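Local coordinates for protein sugar ABC transporter (Agrobacterium radiobacter, PDB 4RXT) that binds arabinose, seen held between its two lobes, and probably serves as the sugar-capturing component of an ABC transporter, at residues 69-73 against 74-78. Residues are numbered along the deposited sequence; the frame is centred on the assembly and turned at random.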
ATOM      1  N   SER A  69      -7.280   7.801  -3.895  1.00 11.49           N
ATOM      2  CA  SER A  69      -6.913   6.682  -3.002  1.00 10.96           C
ATOM      3  C   SER A  69      -7.462   7.001  -1.614  1.00 13.95           C
ATOM      4  O   SER A  69      -6.814   7.666  -0.858  1.00 12.91           O
ATOM      5  CB  SER A  69      -5.385   6.476  -2.943  1.00 12.25           C
ATOM      6  OG  SER A  69      -4.783   7.630  -2.413  1.00 13.52           O
ATOM      7  N   PRO A  70      -8.667   6.489  -1.291  1.00 13.75           N
ATOM      8  CA  PRO A  70      -9.255   6.839  -0.010  1.00 13.17           C
ATOM      9  C   PRO A  70      -8.380   6.442   1.166  1.00 10.67           C
ATOM     10  O   PRO A  70      -8.013   5.290   1.308  1.00 12.76           O
ATOM     11  CB  PRO A  70     -10.578   6.075   0.011  1.00 14.80           C
ATOM     12  CG  PRO A  70     -10.882   5.753  -1.411  1.00 16.71           C
ATOM     13  CD  PRO A  70      -9.550   5.643  -2.111  1.00 13.21           C
ATOM     14  N   THR A  71      -8.112   7.399   2.058  1.00 13.13           N
ATOM     15  CA  THR A  71      -7.161   7.160   3.110  1.00 13.08           C
ATOM     16  C   THR A  71      -7.673   6.302   4.266  1.00 14.68           C
ATOM     17  O   THR A  71      -6.923   5.572   4.882  1.00 20.20           O
ATOM     18  CB  THR A  71      -6.494   8.467   3.560  1.00 17.23           C
ATOM     19  OG1 THR A  71      -5.254   8.147   4.210  1.00 19.39           O
ATOM     20  CG2 THR A  71      -7.420   9.254   4.461  1.00 20.08           C
ATOM     21  N   GLU A  72      -8.981   6.352   4.532  1.00 14.06           N
ATOM     22  CA  GLU A  72      -9.577   5.607   5.636  1.00 16.45           C
ATOM     23  C   GLU A  72     -10.916   5.104   5.049  1.00 18.01           C
ATOM     24  O   GLU A  72     -11.643   5.858   4.396  1.00 19.28           O
ATOM     25  CB  GLU A  72      -9.767   6.554   6.856  1.00 18.92           C
ATOM     26  CG  GLU A  72      -9.764   5.928   8.263  1.00 28.83           C
ATOM     27  CD  GLU A  72     -11.134   5.507   8.806  1.00 36.23           C
ATOM     28  OE1 GLU A  72     -12.171   5.784   8.196  1.00 22.18           O
ATOM     29  OE2 GLU A  72     -11.167   4.875   9.879  1.00121.84           O
ATOM     30  N   PHE A  73     -11.227   3.828   5.290  1.00 13.76           N
ATOM     31  CA  PHE A  73     -12.354   3.144   4.661  1.00 14.18           C
ATOM     32  C   PHE A  73     -13.725   3.733   5.024  1.00 16.05           C
ATOM     33  O   PHE A  73     -14.507   4.095   4.148  1.00 15.32           O
ATOM     34  CB  PHE A  73     -12.319   1.635   5.036  1.00 16.15           C
ATOM     35  CG  PHE A  73     -13.449   0.840   4.480  1.00 14.51           C
ATOM     36  CD1 PHE A  73     -13.380   0.297   3.224  1.00 21.94           C
ATOM     37  CD2 PHE A  73     -14.602   0.627   5.241  1.00 16.85           C
ATOM     38  CE1 PHE A  73     -14.446  -0.433   2.699  1.00 21.06           C
ATOM     39  CE2 PHE A  73     -15.671  -0.102   4.724  1.00 20.09           C
ATOM     40  CZ  PHE A  73     -15.594  -0.639   3.451  1.00 23.55           C
ATOM     41  N   LYS A  74     -14.012   3.798   6.321  1.00 14.37           N
ATOM     42  CA  LYS A  74     -15.319   4.283   6.756  1.00 14.72           C
ATOM     43  C   LYS A  74     -15.466   5.782   6.508  1.00 14.52           C
ATOM     44  O   LYS A  74     -16.444   6.240   5.915  1.00 17.90           O
ATOM     45  CB  LYS A  74     -15.590   3.972   8.242  1.00 19.44           C
ATOM     46  CG  LYS A  74     -17.041   4.142   8.711  1.00 31.95           C
ATOM     47  CD  LYS A  74     -17.311   3.190   9.881  1.00 62.37           C
ATOM     48  CE  LYS A  74     -18.787   3.019  10.220  1.00 69.91           C
ATOM     49  NZ  LYS A  74     -19.023   2.772  11.681  1.00 56.66           N
ATOM     50  N   ALA A  75     -14.459   6.560   6.908  1.00 17.14           N
ATOM     51  CA  ALA A  75     -14.583   8.041   6.870  1.00 18.06           C
ATOM     52  C   ALA A  75     -14.737   8.635   5.454  1.00 16.99           C
ATOM     53  O   ALA A  75     -15.272   9.718   5.278  1.00 19.65           O
ATOM     54  CB  ALA A  75     -13.398   8.694   7.560  1.00 21.27           C
ATOM     55  N   LEU A  76     -14.228   7.928   4.454  1.00 12.31           N
ATOM     56  CA  LEU A  76     -14.308   8.401   3.077  1.00 14.26           C
ATOM     57  C   LEU A  76     -15.582   7.955   2.350  1.00 16.12           C
ATOM     58  O   LEU A  76     -15.847   8.405   1.262  1.00 16.46           O
ATOM     59  CB  LEU A  76     -13.014   8.058   2.271  1.00 14.88           C
ATOM     60  CG  LEU A  76     -11.884   9.116   2.259  1.00 16.34           C
ATOM     61  CD1 LEU A  76     -12.236  10.375   1.448  1.00 15.84           C
ATOM     62  CD2 LEU A  76     -11.464   9.449   3.686  1.00 16.71           C
ATOM     63  N   GLY A  77     -16.373   7.082   2.967  1.00 13.52           N
ATOM     64  CA  GLY A  77     -17.603   6.571   2.323  1.00 17.56           C
ATOM     65  C   GLY A  77     -18.566   7.664   1.905  1.00 18.55           C
ATOM     66  O   GLY A  77     -18.878   7.848   0.717  1.00 17.00           O
ATOM     67  N   LYS A  78     -19.028   8.398   2.903  1.00 15.76           N
ATOM     68  CA  LYS A  78     -19.962   9.493   2.681  1.00 17.62           C
ATOM     69  C   LYS A  78     -19.345  10.604   1.796  1.00 16.88           C
ATOM     70  O   LYS A  78     -19.990  11.084   0.880  1.00 17.37           O
ATOM     71  CB  LYS A  78     -20.341  10.029   4.052  1.00 24.84           C
ATOM     72  CG  LYS A  78     -21.729  10.505   4.162  1.00 47.69           C
ATOM     73  CD  LYS A  78     -21.886  11.832   3.464  1.00 57.54           C
ATOM     74  CE  LYS A  78     -23.349  12.211   3.406  1.00 57.71           C
ATOM     75  NZ  LYS A  78     -23.928  12.350   4.760  1.00 49.94           N
TER
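Glu72 reaches forward with its carboxylate and takes the backbone N-H of Ala75, three residues on. Glu72 OE1 lies 2.7 Å from Ala75 N, and the bond is nearly straight at 162°. The nitrogen sits almost in line with the bond from CD to OE1. CG stands anti to the backbone N (chi1 -153°), and a bend at chi2 (-91°) brings the carboxylate round to the turn that follows. The methyl CB of Ala75 lies beside the same oxygen. The backbone O of Glu72 makes a second, weak bond to Leu76 N at 3.3 Å. The acid thus holds two successive N-H groups of the turn, one with its side chain and one with its main chain.

Leu76 points back into the turn. Its CB sits against CB of Pro70 at 3.9 Å, and its CD2 approaches the methyl CG2 of Thr71 at 4.1 Å, the two side chains crossing at a slant. The hydroxyl of Thr71 is directed elsewhere, to the backbone O of Glu45, a residue that binds the arabinose. Gln51 of helix 48-60 bonds to Thr71 N and Ser69 O.

The segment links strand 66-68, a strand of the parallel six-stranded sheet, to helix 77-84 in the periplasmic binding protein fold. The negative charge of the carboxylate would probably strengthen its grip on the Ala75 N-H and help hold the shape of the turn leading into that helix.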